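Local coordinates for protein polyphosphate kinase (Porphyromonas gingivalis, PDB 2O8R) that probably catalyses the reversible transfer of the terminal phosphate of ATP onto long-chain polyphosphate, at residues Ile520-Ile524 / Val551-Leu555; Tyr538-Asn544 / Glu596-Cys602; Val611-Ala616 / Glu628-Val633; Asp644-Gln649 / Ala681-Tyr685. The protein carries 3 engineered substitutions. All coordinates share one frame; numbering follows the deposited sequence.

Contact 1 (Ile520-Ile524 / Val551-Leu555); sequences ITNLI and VITQL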
loop_
_atom_site.group_PDB
_atom_site.type_symbol
_atom_site.label_atom_id
_atom_site.label_comp_id
_atom_site.label_asym_id
_atom_site.label_seq_id
_atom_site.Cartn_x
_atom_site.Cartn_y
_atom_site.Cartn_z
ATOM N N ILE A 520 -37.190 -6.408 18.007
ATOM C CA ILE A 520 -37.685 -5.472 16.989
ATOM C C ILE A 520 -39.213 -5.564 16.815
ATOM O O ILE A 520 -39.900 -4.531 16.815
ATOM C CB ILE A 520 -36.964 -5.655 15.644
ATOM C CG1 ILE A 520 -35.518 -5.181 15.755
ATOM C CG2 ILE A 520 -37.620 -4.840 14.562
ATOM C CD1 ILE A 520 -34.668 -5.561 14.561
ATOM N N THR A 521 -39.735 -6.791 16.708
ATOM C CA THR A 521 -41.185 -7.035 16.653
ATOM C C THR A 521 -41.931 -6.520 17.903
ATOM O O THR A 521 -42.934 -5.813 17.797
ATOM C CB THR A 521 -41.499 -8.525 16.440
ATOM O OG1 THR A 521 -41.077 -8.917 15.131
ATOM C CG2 THR A 521 -42.994 -8.782 16.555
ATOM N N ASN A 522 -41.430 -6.866 19.083
ATOM C CA ASN A 522 -42.034 -6.401 20.324
ATOM C C ASN A 522 -42.103 -4.885 20.417
ATOM O O ASN A 522 -43.167 -4.333 20.694
ATOM C CB ASN A 522 -41.276 -6.963 21.520
ATOM C CG ASN A 522 -41.220 -8.467 21.508
ATOM O OD1 ASN A 522 -42.076 -9.130 20.914
ATOM N ND2 ASN A 522 -40.195 -9.021 22.146
ATOM N N LEU A 523 -40.965 -4.233 20.180
ATOM C CA LEU A 523 -40.860 -2.773 20.179
ATOM C C LEU A 523 -41.860 -2.089 19.226
ATOM O O LEU A 523 -42.510 -1.112 19.611
ATOM C CB LEU A 523 -39.431 -2.344 19.829
ATOM C CG LEU A 523 -38.307 -2.598 20.837
ATOM C CD1 LEU A 523 -36.951 -2.702 20.139
ATOM C CD2 LEU A 523 -38.263 -1.517 21.908
ATOM N N ILE A 524 -41.980 -2.597 17.996
ATOM C CA ILE A 524 -42.919 -2.026 17.032
ATOM C C ILE A 524 -44.355 -2.267 17.469
ATOM O O ILE A 524 -45.196 -1.363 17.403
ATOM C CB ILE A 524 -42.740 -2.603 15.615
ATOM C CG1 ILE A 524 -41.372 -2.207 15.049
ATOM C CG2 ILE A 524 -43.851 -2.093 14.706
ATOM C CD1 ILE A 524 -40.994 -2.919 13.760
ATOM N N VAL A 551 -40.092 -6.967 8.051
ATOM C CA VAL A 551 -40.081 -5.768 8.877
ATOM C C VAL A 551 -40.816 -4.634 8.168
ATOM O O VAL A 551 -41.507 -3.849 8.809
ATOM C CB VAL A 551 -38.656 -5.314 9.253
ATOM C CG1 VAL A 551 -38.721 -4.389 10.422
ATOM C CG2 VAL A 551 -37.826 -6.482 9.635
ATOM N N ILE A 552 -40.680 -4.561 6.849
ATOM C CA ILE A 552 -41.374 -3.537 6.094
ATOM C C ILE A 552 -42.883 -3.721 6.260
ATOM O O ILE A 552 -43.616 -2.754 6.486
ATOM C CB ILE A 552 -40.941 -3.512 4.617
ATOM C CG1 ILE A 552 -39.469 -3.093 4.519
ATOM C CG2 ILE A 552 -41.779 -2.524 3.840
ATOM C CD1 ILE A 552 -38.936 -2.959 3.107
ATOM N N THR A 553 -43.335 -4.970 6.225
ATOM C CA THR A 553 -44.760 -5.261 6.371
ATOM C C THR A 553 -45.279 -4.842 7.750
ATOM O O THR A 553 -46.365 -4.277 7.868
ATOM C CB THR A 553 -45.079 -6.751 6.088
ATOM O OG1 THR A 553 -44.494 -7.150 4.840
ATOM C CG2 THR A 553 -46.559 -6.959 6.001
ATOM N N GLN A 554 -44.485 -5.099 8.782
ATOM C CA GLN A 554 -44.794 -4.637 10.134
ATOM C C GLN A 554 -44.916 -3.111 10.184
ATOM O O GLN A 554 -45.798 -2.568 10.853
ATOM C CB GLN A 554 -43.725 -5.124 11.116
ATOM C CG GLN A 554 -43.402 -6.601 10.939
ATOM C CD GLN A 554 -42.455 -7.157 11.984
ATOM O OE1 GLN A 554 -42.189 -6.525 13.004
ATOM N NE2 GLN A 554 -41.950 -8.360 11.736
ATOM N N LEU A 555 -44.036 -2.428 9.458
ATOM C CA LEU A 555 -44.039 -0.979 9.438
ATOM C C LEU A 555 -45.316 -0.473 8.797
ATOM O O LEU A 555 -45.959 0.437 9.326
ATOM C CB LEU A 555 -42.813 -0.445 8.705
ATOM C CG LEU A 555 -41.465 -0.742 9.356
ATOM C CD1 LEU A 555 -40.332 -0.365 8.409
ATOM C CD2 LEU A 555 -41.322 -0.037 10.704
#

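Contact 2 (Tyr538-Asn544 / Glu596-Cys602); sequences YMLLKMN and EHSRIWC. With SO4 (sulfate ion), chain F.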
loop_
_atom_site.group_PDB
_atom_site.type_symbol
_atom_site.label_atom_id
_atom_site.label_comp_id
_atom_site.label_asym_id
_atom_site.label_seq_id
_atom_site.Cartn_x
_atom_site.Cartn_y
_atom_site.Cartn_z
ATOM N N TYR A 538 -45.080 6.699 17.965
ATOM C CA TYR A 538 -44.033 7.285 17.127
ATOM C C TYR A 538 -42.765 6.435 17.043
ATOM O O TYR A 538 -42.386 5.757 18.012
ATOM C CB TYR A 538 -43.693 8.692 17.620
ATOM C CG TYR A 538 -42.715 9.406 16.738
ATOM C CD1 TYR A 538 -43.076 9.802 15.448
ATOM C CD2 TYR A 538 -41.416 9.672 17.180
ATOM C CE1 TYR A 538 -42.185 10.450 14.624
ATOM C CE2 TYR A 538 -40.510 10.324 16.362
ATOM C CZ TYR A 538 -40.898 10.705 15.085
ATOM O OH TYR A 538 -40.007 11.361 14.277
HETATM N N MSE A 539 -42.120 6.470 15.875
HETATM C CA MSE A 539 -40.841 5.783 15.647
HETATM C C MSE A 539 -39.931 6.664 14.839
HETATM O O MSE A 539 -40.363 7.304 13.873
HETATM C CB MSE A 539 -41.041 4.470 14.899
HETATM C CG MSE A 539 -41.714 3.411 15.733
HETATM SE SE MSE A 539 -41.777 1.665 14.908
HETATM C CE MSE A 539 -43.223 1.901 13.666
ATOM N N LEU A 540 -38.664 6.700 15.234
ATOM C CA LEU A 540 -37.653 7.412 14.473
ATOM C C LEU A 540 -36.550 6.425 14.172
ATOM O O LEU A 540 -35.871 5.952 15.078
ATOM C CB LEU A 540 -37.145 8.622 15.257
ATOM C CG LEU A 540 -36.195 9.647 14.620
ATOM C CD1 LEU A 540 -36.283 9.735 13.103
ATOM C CD2 LEU A 540 -36.430 11.009 15.231
ATOM N N LEU A 541 -36.394 6.103 12.890
ATOM C CA LEU A 541 -35.524 5.011 12.467
ATOM C C LEU A 541 -34.530 5.453 11.386
ATOM O O LEU A 541 -34.931 5.921 10.320
ATOM C CB LEU A 541 -36.375 3.881 11.921
ATOM C CG LEU A 541 -37.408 3.157 12.765
ATOM C CD1 LEU A 541 -38.136 2.217 11.832
ATOM C CD2 LEU A 541 -36.743 2.385 13.896
ATOM N N LYS A 542 -33.234 5.305 11.658
ATOM C CA LYS A 542 -32.203 5.693 10.696
ATOM C C LYS A 542 -31.294 4.530 10.356
ATOM O O LYS A 542 -30.722 3.913 11.246
ATOM C CB LYS A 542 -31.361 6.826 11.242
ATOM C CG LYS A 542 -30.171 7.186 10.370
ATOM C CD LYS A 542 -29.330 8.284 11.013
ATOM C CE LYS A 542 -28.155 8.604 10.164
ATOM N NZ LYS A 542 -28.648 9.431 9.064
HETATM N N MSE A 543 -31.166 4.239 9.066
HETATM C CA MSE A 543 -30.249 3.207 8.617
HETATM C C MSE A 543 -29.780 3.386 7.170
HETATM O O MSE A 543 -30.263 4.250 6.442
HETATM C CB MSE A 543 -30.887 1.856 8.787
HETATM C CG MSE A 543 -32.105 1.646 7.929
HETATM SE SE MSE A 543 -33.250 0.311 8.757
HETATM C CE MSE A 543 -32.098 -0.209 10.271
ATOM N N ASN A 544 -28.812 2.570 6.774
ATOM C CA ASN A 544 -28.255 2.652 5.444
ATOM C C ASN A 544 -29.210 1.991 4.476
ATOM O O ASN A 544 -29.356 2.433 3.341
ATOM C CB ASN A 544 -26.869 1.996 5.373
ATOM C CG ASN A 544 -25.810 2.757 6.160
ATOM O OD1 ASN A 544 -25.410 2.340 7.244
ATOM N ND2 ASN A 544 -25.348 3.871 5.611
ATOM N N GLU A 596 -23.657 9.006 5.676
ATOM C CA GLU A 596 -24.591 8.853 6.785
ATOM C C GLU A 596 -24.754 7.385 7.135
ATOM O O GLU A 596 -25.612 6.686 6.604
ATOM C CB GLU A 596 -25.930 9.471 6.419
ATOM C CG GLU A 596 -25.919 10.988 6.374
ATOM C CD GLU A 596 -25.775 11.625 7.749
ATOM O OE1 GLU A 596 -26.228 11.035 8.748
ATOM O OE2 GLU A 596 -25.204 12.724 7.833
ATOM N N HIS A 597 -23.922 6.922 8.053
ATOM C CA HIS A 597 -23.736 5.504 8.175
ATOM C C HIS A 597 -24.316 4.978 9.459
ATOM O O HIS A 597 -24.430 3.771 9.633
ATOM C CB HIS A 597 -22.241 5.174 8.064
ATOM C CG HIS A 597 -21.954 3.712 7.986
ATOM N ND1 HIS A 597 -21.597 2.966 9.089
ATOM C CD2 HIS A 597 -21.993 2.853 6.943
ATOM C CE1 HIS A 597 -21.411 1.713 8.722
ATOM N NE2 HIS A 597 -21.642 1.620 7.425
ATOM N N SER A 598 -24.674 5.878 10.369
ATOM C CA SER A 598 -25.285 5.482 11.639
ATOM C C SER A 598 -26.520 4.621 11.410
ATOM O O SER A 598 -27.271 4.814 10.437
ATOM C CB SER A 598 -25.685 6.710 12.461
ATOM O OG SER A 598 -24.551 7.380 12.970
ATOM N N ARG A 599 -26.714 3.661 12.305
ATOM C CA ARG A 599 -27.966 2.915 12.372
ATOM C C ARG A 599 -28.530 3.082 13.772
ATOM O O ARG A 599 -27.940 2.613 14.753
ATOM C CB ARG A 599 -27.736 1.447 12.039
ATOM C CG ARG A 599 -27.028 1.233 10.718
ATOM C CD ARG A 599 -26.154 0.018 10.778
ATOM N NE ARG A 599 -25.717 -0.365 9.447
ATOM C CZ ARG A 599 -24.451 -0.533 9.084
ATOM N NH1 ARG A 599 -23.476 -0.374 9.963
ATOM N NH2 ARG A 599 -24.165 -0.878 7.832
ATOM N N ILE A 600 -29.660 3.779 13.869
ATOM C CA ILE A 600 -30.216 4.180 15.162
ATOM C C ILE A 600 -31.730 3.992 15.194
ATOM O O ILE A 600 -32.413 4.309 14.220
ATOM C CB ILE A 600 -29.879 5.655 15.472
ATOM C CG1 ILE A 600 -28.380 5.815 15.750
ATOM C CG2 ILE A 600 -30.714 6.165 16.649
ATOM C CD1 ILE A 600 -27.919 7.256 16.004
ATOM N N TRP A 601 -32.255 3.467 16.298
ATOM C CA TRP A 601 -33.703 3.263 16.425
ATOM C C TRP A 601 -34.250 3.964 17.664
ATOM O O TRP A 601 -33.718 3.802 18.761
ATOM C CB TRP A 601 -34.084 1.774 16.492
ATOM C CG TRP A 601 -33.301 0.815 15.625
ATOM C CD1 TRP A 601 -32.774 1.050 14.375
ATOM C CD2 TRP A 601 -33.006 -0.557 15.927
ATOM N NE1 TRP A 601 -32.154 -0.083 13.900
ATOM C CE2 TRP A 601 -32.276 -1.081 14.832
ATOM C CE3 TRP A 601 -33.276 -1.389 17.020
ATOM C CZ2 TRP A 601 -31.808 -2.388 14.808
ATOM C CZ3 TRP A 601 -32.817 -2.705 16.988
ATOM C CH2 TRP A 601 -32.096 -3.187 15.890
ATOM N N CYS A 602 -35.317 4.736 17.475
ATOM C CA CYS A 602 -36.017 5.405 18.565
ATOM C C CYS A 602 -37.474 5.021 18.587
ATOM O O CYS A 602 -38.209 5.275 17.632
ATOM C CB CYS A 602 -35.930 6.914 18.410
ATOM S SG CYS A 602 -34.261 7.457 18.277
HETATM S S SO4 F . -20.762 -1.767 6.918
HETATM O O1 SO4 F . -20.310 -0.458 6.451
HETATM O O2 SO4 F . -21.560 -2.403 5.858
HETATM O O3 SO4 F . -19.601 -2.598 7.230
HETATM O O4 SO4 F . -21.512 -1.610 8.161
#

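Contact 3 (Val611-Ala616 / Glu628-Val633); sequences VFISSA and ETACPV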
loop_
_atom_site.group_PDB
_atom_site.type_symbol
_atom_site.label_atom_id
_atom_site.label_comp_id
_atom_site.label_asym_id
_atom_site.label_seq_id
_atom_site.Cartn_x
_atom_site.Cartn_y
_atom_site.Cartn_z
ATOM N N VAL A 611 -33.870 4.217 22.927
ATOM C CA VAL A 611 -33.019 4.436 21.771
ATOM C C VAL A 611 -32.005 3.318 21.607
ATOM O O VAL A 611 -31.306 2.954 22.558
ATOM C CB VAL A 611 -32.312 5.789 21.842
ATOM C CG1 VAL A 611 -31.405 5.986 20.634
ATOM C CG2 VAL A 611 -33.341 6.907 21.936
ATOM N N PHE A 612 -31.934 2.764 20.398
ATOM C CA PHE A 612 -30.936 1.746 20.105
ATOM C C PHE A 612 -29.920 2.206 19.077
ATOM O O PHE A 612 -30.243 2.946 18.149
ATOM C CB PHE A 612 -31.592 0.463 19.633
ATOM C CG PHE A 612 -32.414 -0.214 20.678
ATOM C CD1 PHE A 612 -31.856 -1.199 21.483
ATOM C CD2 PHE A 612 -33.747 0.125 20.857
ATOM C CE1 PHE A 612 -32.615 -1.832 22.451
ATOM C CE2 PHE A 612 -34.508 -0.495 21.819
ATOM C CZ PHE A 612 -33.942 -1.477 22.615
ATOM N N ILE A 613 -28.688 1.750 19.274
ATOM C CA ILE A 613 -27.583 1.947 18.349
ATOM C C ILE A 613 -27.282 0.582 17.736
ATOM O O ILE A 613 -27.108 -0.398 18.481
ATOM C CB ILE A 613 -26.355 2.501 19.123
ATOM C CG1 ILE A 613 -26.407 4.020 19.157
ATOM C CG2 ILE A 613 -25.018 2.058 18.537
ATOM C CD1 ILE A 613 -25.381 4.606 20.083
ATOM N N SER A 614 -27.249 0.491 16.401
ATOM C CA SER A 614 -27.015 -0.819 15.775
ATOM C C SER A 614 -25.878 -0.955 14.776
ATOM O O SER A 614 -25.419 0.016 14.178
ATOM C CB SER A 614 -28.290 -1.364 15.140
ATOM O OG SER A 614 -28.110 -2.740 14.828
ATOM N N SER A 615 -25.441 -2.199 14.607
ATOM C CA SER A 615 -24.504 -2.575 13.558
ATOM C C SER A 615 -25.247 -2.988 12.296
ATOM O O SER A 615 -24.674 -3.006 11.214
ATOM C CB SER A 615 -23.617 -3.730 14.025
ATOM O OG SER A 615 -24.363 -4.928 14.107
ATOM N N ALA A 616 -26.529 -3.304 12.434
ATOM C CA ALA A 616 -27.314 -3.813 11.312
ATOM C C ALA A 616 -28.229 -2.781 10.667
ATOM O O ALA A 616 -28.829 -1.955 11.355
ATOM C CB ALA A 616 -28.139 -5.010 11.758
ATOM N N GLU A 628 -25.101 -9.758 14.294
ATOM C CA GLU A 628 -25.127 -8.305 14.426
ATOM C C GLU A 628 -25.372 -7.929 15.875
ATOM O O GLU A 628 -25.718 -8.778 16.697
ATOM C CB GLU A 628 -26.284 -7.726 13.602
ATOM C CG GLU A 628 -26.325 -8.163 12.155
ATOM C CD GLU A 628 -25.498 -7.283 11.231
ATOM O OE1 GLU A 628 -24.925 -6.278 11.692
ATOM O OE2 GLU A 628 -25.438 -7.595 10.025
ATOM N N THR A 629 -25.220 -6.649 16.186
ATOM C CA THR A 629 -25.602 -6.150 17.503
ATOM C C THR A 629 -26.499 -4.927 17.453
ATOM O O THR A 629 -26.442 -4.124 16.518
ATOM C CB THR A 629 -24.391 -5.796 18.377
ATOM O OG1 THR A 629 -23.518 -4.902 17.661
ATOM C CG2 THR A 629 -23.655 -7.048 18.783
ATOM N N ALA A 630 -27.334 -4.800 18.477
ATOM C CA ALA A 630 -27.997 -3.543 18.765
ATOM C C ALA A 630 -27.958 -3.331 20.269
ATOM O O ALA A 630 -28.068 -4.281 21.052
ATOM C CB ALA A 630 -29.423 -3.542 18.251
ATOM N N CYS A 631 -27.790 -2.077 20.664
ATOM C CA CYS A 631 -27.619 -1.743 22.062
ATOM C C CYS A 631 -28.507 -0.580 22.492
ATOM O O CYS A 631 -28.574 0.438 21.797
ATOM C CB CYS A 631 -26.176 -1.381 22.308
ATOM S SG CYS A 631 -25.733 -1.448 24.009
ATOM N N PRO A 632 -29.218 -0.744 23.627
ATOM C CA PRO A 632 -29.956 0.318 24.292
ATOM C C PRO A 632 -29.026 1.384 24.822
ATOM O O PRO A 632 -27.967 1.072 25.374
ATOM C CB PRO A 632 -30.599 -0.395 25.483
ATOM C CG PRO A 632 -29.767 -1.570 25.709
ATOM C CD PRO A 632 -29.387 -2.020 24.336
ATOM N N VAL A 633 -29.425 2.634 24.638
ATOM C CA VAL A 633 -28.739 3.749 25.230
ATOM C C VAL A 633 -29.459 3.992 26.555
ATOM O O VAL A 633 -30.572 4.509 26.569
ATOM C CB VAL A 633 -28.851 4.957 24.311
ATOM C CG1 VAL A 633 -28.100 6.156 24.877
ATOM C CG2 VAL A 633 -28.335 4.597 22.940
#

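Contact 4 (Asp644-Gln649 / Ala681-Tyr685); sequences DILEIQ and AIYRY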
loop_
_atom_site.group_PDB
_atom_site.type_symbol
_atom_site.label_atom_id
_atom_site.label_comp_id
_atom_site.label_asym_id
_atom_site.label_seq_id
_atom_site.Cartn_x
_atom_site.Cartn_y
_atom_site.Cartn_z
ATOM N N ASP A 644 -31.967 14.670 19.758
ATOM C CA ASP A 644 -31.690 16.042 19.341
ATOM C C ASP A 644 -31.097 16.014 17.934
ATOM O O ASP A 644 -31.596 16.684 17.025
ATOM C CB ASP A 644 -30.703 16.703 20.297
ATOM C CG ASP A 644 -31.351 17.207 21.566
ATOM O OD1 ASP A 644 -32.583 17.404 21.592
ATOM O OD2 ASP A 644 -30.616 17.424 22.547
ATOM N N ILE A 645 -30.055 15.194 17.776
ATOM C CA ILE A 645 -29.314 15.036 16.533
ATOM C C ILE A 645 -30.220 14.574 15.393
ATOM O O ILE A 645 -30.270 15.208 14.326
ATOM C CB ILE A 645 -28.123 14.071 16.740
ATOM C CG1 ILE A 645 -27.013 14.771 17.527
ATOM C CG2 ILE A 645 -27.580 13.562 15.410
ATOM C CD1 ILE A 645 -26.140 13.829 18.301
ATOM N N LEU A 646 -30.965 13.497 15.628
ATOM C CA LEU A 646 -31.907 13.011 14.625
ATOM C C LEU A 646 -32.947 14.061 14.256
ATOM O O LEU A 646 -33.382 14.119 13.113
ATOM C CB LEU A 646 -32.593 11.743 15.106
ATOM C CG LEU A 646 -31.645 10.559 15.233
ATOM C CD1 LEU A 646 -32.439 9.365 15.633
ATOM C CD2 LEU A 646 -30.889 10.290 13.928
ATOM N N GLU A 647 -33.331 14.895 15.222
ATOM C CA GLU A 647 -34.270 15.979 14.963
ATOM C C GLU A 647 -33.620 17.001 14.079
ATOM O O GLU A 647 -34.228 17.463 13.110
ATOM C CB GLU A 647 -34.765 16.628 16.257
ATOM C CG GLU A 647 -35.890 15.860 16.925
ATOM C CD GLU A 647 -36.250 16.422 18.274
ATOM O OE1 GLU A 647 -36.003 17.629 18.500
ATOM O OE2 GLU A 647 -36.782 15.657 19.108
ATOM N N ILE A 648 -32.368 17.335 14.383
ATOM C CA ILE A 648 -31.590 18.157 13.454
ATOM C C ILE A 648 -31.620 17.563 12.039
ATOM O O ILE A 648 -31.861 18.280 11.072
ATOM C CB ILE A 648 -30.148 18.344 13.912
ATOM C CG1 ILE A 648 -30.133 18.976 15.304
ATOM C CG2 ILE A 648 -29.391 19.186 12.902
ATOM C CD1 ILE A 648 -28.777 19.369 15.812
ATOM N N GLN A 649 -31.415 16.253 11.913
ATOM C CA GLN A 649 -31.463 15.664 10.584
ATOM C C GLN A 649 -32.840 15.850 9.935
ATOM O O GLN A 649 -32.922 16.231 8.766
ATOM C CB GLN A 649 -30.996 14.201 10.574
ATOM C CG GLN A 649 -29.558 14.011 11.053
ATOM C CD GLN A 649 -28.904 12.745 10.517
ATOM O OE1 GLN A 649 -29.566 11.730 10.295
ATOM N NE2 GLN A 649 -27.591 12.802 10.307
ATOM N N ALA A 681 -25.020 21.791 11.206
ATOM C CA ALA A 681 -25.722 22.057 12.455
ATOM C C ALA A 681 -25.344 21.121 13.603
ATOM O O ALA A 681 -25.241 21.557 14.756
ATOM C CB ALA A 681 -27.215 22.028 12.221
ATOM N N ILE A 682 -25.151 19.842 13.284
ATOM C CA ILE A 682 -24.796 18.843 14.284
ATOM C C ILE A 682 -23.437 19.181 14.887
ATOM O O ILE A 682 -23.235 19.060 16.103
ATOM C CB ILE A 682 -24.772 17.426 13.703
ATOM C CG1 ILE A 682 -26.192 16.920 13.478
ATOM C CG2 ILE A 682 -24.047 16.465 14.632
ATOM C CD1 ILE A 682 -26.231 15.526 12.846
ATOM N N TYR A 683 -22.516 19.635 14.042
ATOM C CA TYR A 683 -21.227 20.048 14.544
ATOM C C TYR A 683 -21.344 21.231 15.499
ATOM O O TYR A 683 -20.699 21.240 16.550
ATOM C CB TYR A 683 -20.266 20.373 13.422
ATOM C CG TYR A 683 -18.909 20.782 13.942
ATOM C CD1 TYR A 683 -18.021 19.831 14.433
ATOM C CD2 TYR A 683 -18.515 22.117 13.953
ATOM C CE1 TYR A 683 -16.772 20.189 14.913
ATOM C CE2 TYR A 683 -17.261 22.489 14.434
ATOM C CZ TYR A 683 -16.397 21.516 14.913
ATOM O OH TYR A 683 -15.159 21.866 15.392
ATOM N N ARG A 684 -22.171 22.214 15.140
ATOM C CA ARG A 684 -22.384 23.373 16.013
ATOM C C ARG A 684 -23.020 22.968 17.331
ATOM O O ARG A 684 -22.622 23.450 18.392
ATOM C CB ARG A 684 -23.204 24.461 15.321
ATOM C CG ARG A 684 -22.419 25.186 14.242
ATOM C CD ARG A 684 -23.222 26.262 13.541
ATOM N NE ARG A 684 -22.741 26.442 12.171
ATOM C CZ ARG A 684 -23.447 26.154 11.077
ATOM N NH1 ARG A 684 -24.694 25.692 11.176
ATOM N NH2 ARG A 684 -22.907 26.348 9.876
ATOM N N TYR A 685 -23.995 22.069 17.253
ATOM C CA TYR A 685 -24.697 21.573 18.432
ATOM C C TYR A 685 -23.724 20.921 19.421
ATOM O O TYR A 685 -23.742 21.233 20.610
ATOM C CB TYR A 685 -25.798 20.600 17.988
ATOM C CG TYR A 685 -26.368 19.706 19.066
ATOM C CD1 TYR A 685 -27.433 20.118 19.852
ATOM C CD2 TYR A 685 -25.860 18.433 19.277
ATOM C CE1 TYR A 685 -27.959 19.290 20.835
ATOM C CE2 TYR A 685 -26.384 17.603 20.245
ATOM C CZ TYR A 685 -27.434 18.035 21.025
ATOM O OH TYR A 685 -27.947 17.200 22.006
#

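Contact 1 (Ile520-Ile524 / Val551-Leu555)
I524 and Q554 bury about equal surface in this contact between two nearly parallel helices, which lie side by side on one face of the sheet in the C-terminal, phospholipase D-like domain. Helix 549-560 is the crossover helix of a beta-alpha-beta unit, linking the parallel neighbours 538-543 and 564-569, and helix 516-532 runs beside it. The short segments diverge by only 7°, with their axes 11.0 Å apart, so side chains rather than backbones bridge the gap. I524 does so with a single methyl group. Its CG1 stands anti to the carbonyl carbon (chi1 -65°) and the chain runs straight on, carrying CD1 among three residues of the other helix: it touches V551 CG1 and L555 CD2, and I524 CD1 lies 3.9 Å from Q554 OE1. I520 adds a smaller apolar touch, its CG2 lying 4.3 Å from V551 CG1. This oily layer faces the sheet, where I524 and L555 both rest on selenomethionine M539 and I520 reaches W601. Q554 lies farther from the strands. Its chain, extended beyond CG, crosses both I524 and T521 at about a right angle, bringing the amide to the partly exposed T521. The polar link there is weak, and G517 O competes for the one T521 hydroxyl proton: T521 OG1 stands 3.4 Å from Q554 OE1.

Contact 2 (Tyr538-Asn544 / Glu596-Cys602)
A buried salt bridge is the striking feature here: K542, in the middle of a strand, reaches past S598 to put NZ 2.9 Å from E596 OE1. The straight chain takes CE past S598 CB at 3.9 Å, and a turn at the last torsion (chi4 77°) then swings NZ to OE1, on its anti side and 27° out of the carboxylate plane. Q649 bonds to both K542 NZ and E596 OE1 and closes a polar triangle. Behind this the backbones pair antiparallel: L540 with C602 and K542 with I600 are hydrogen-bonded pairs, the K542 N to I600 O bond being 2.9 Å long and nearly straight. On the opposite face L541 CD2 packs 3.8 Å from W601 CB, and the CE methyl of selenomethionine M543 approaches W601 NE1 obliquely. Just beyond strand 538-543, the N544 amide lies over one face of both the H597 imidazole and the R599 guanidinium. Their edges hold a sulfate, with H597 NE2 2.7 Å from O1 and R599 NH2 2.8 Å from O4, which NH1 also grips. The sulfate, probably from the crystallisation liquor, occupies a spot consistent with phosphate binding at the predicted ATP site. Strand 538-543 is flanked by 564-569 and 600-603; helix 636-651 covers the K542 and I600 face, and helices 516-532 and 549-560 cover the L541 and W601 face.

Contact 3 (Val611-Ala616 / Glu628-Val633)
T629 O receives two donors, S614 OG at 2.7 Å and S615 N at 2.9 Å, where an antiparallel strand pair of the C-terminal phospholipase D-like domain runs into its loops. S614 places OG opposite its own N (chi1 -167°), which turns it back against the partner strand; it also accepts from A616 N, making an ST turn. S615 OG is used in both directions. It accepts a nearly straight bond from T629 N and donates to the anti lone pair of E628 OE1, 2.8 Å away. That carboxylate oxygen further accepts from ND1 of H439, the predicted phosphohistidine, while OE2 pairs with R626; S615 is thus a second-shell group that would fix the carboxylate beside the active site. Toward the other end, I613 and C631 form a hydrogen-bonded pair. On the F612 face, the phenyl ring meets the proline obliquely, F612 CE1 coming 3.7 Å from P632 CD. Strand 610-614 lies between 600-603 and 629-632 in the sheet, and V611 and V633 both touch helix 636-651. These valines lie side by side, V611 CG1 4.1 Å from V633 CG2, next to the V633 N to V611 O bond of 2.8 Å.

Contact 4 (Asp644-Gln649 / Ala681-Tyr685)
Y685 reaches across from one helix to the other, meeting I648, I645 and D644 in turn. Its CB rests 3.9 Å from I648 CD1, and the same methyl group lies obliquely against CG at the root of the ring. With CG anti to the backbone N (chi1 164°), the ring leans toward the start of segment 644-649. One side of it, CE2, comes 4.0 Å from I645 CG1; CE1 and, farther on, CZ lie by D644 CB, CZ at 3.6 Å. At the tip the hydroxyl donates to D644: Y685 OH is 2.7 Å from D644 OD2 and meets its anti lone pair, with carboxylate and ring planes 76° apart. The rest of the contact is mostly apolar. I682 sends CD1 to within 3.5 Å of I645 CG2, the two isoleucines crossing at about a right angle, while I648 CG2 fits against A681 CB at 3.6 Å. I682 CD1 also touches Q649, whose amide bonds E596 and K542. The short axes pass 10.1 Å apart at 151°. In this antiparallel helix pair, C-terminal helix 678-691 packs against helix 636-651, whose other side, through L646, rests on strands 538-543 and 600-603 of the domain's sheet.

Along the chain, contact 1 opens on helix 516-532, and contact 2 opens on strand 538-543 before contact 1 closes on helix 549-560; the two therefore cross. Contact 2 closes a long loop at 596-602. Contact 3 follows in series, closing a shorter loop from 611-616 to 628-633, and contact 4 comes last, joining 644-649 to the C-terminal helix. None nests inside another. Contacts 2 and 3 share one sheet, since strands 600-603 and 610-614 are neighbours. Contact 1 packs on one face of that sheet, touching both; contact 4 meets contact 2 from the other face, about 14 Å from contact 1 at the nearest atoms.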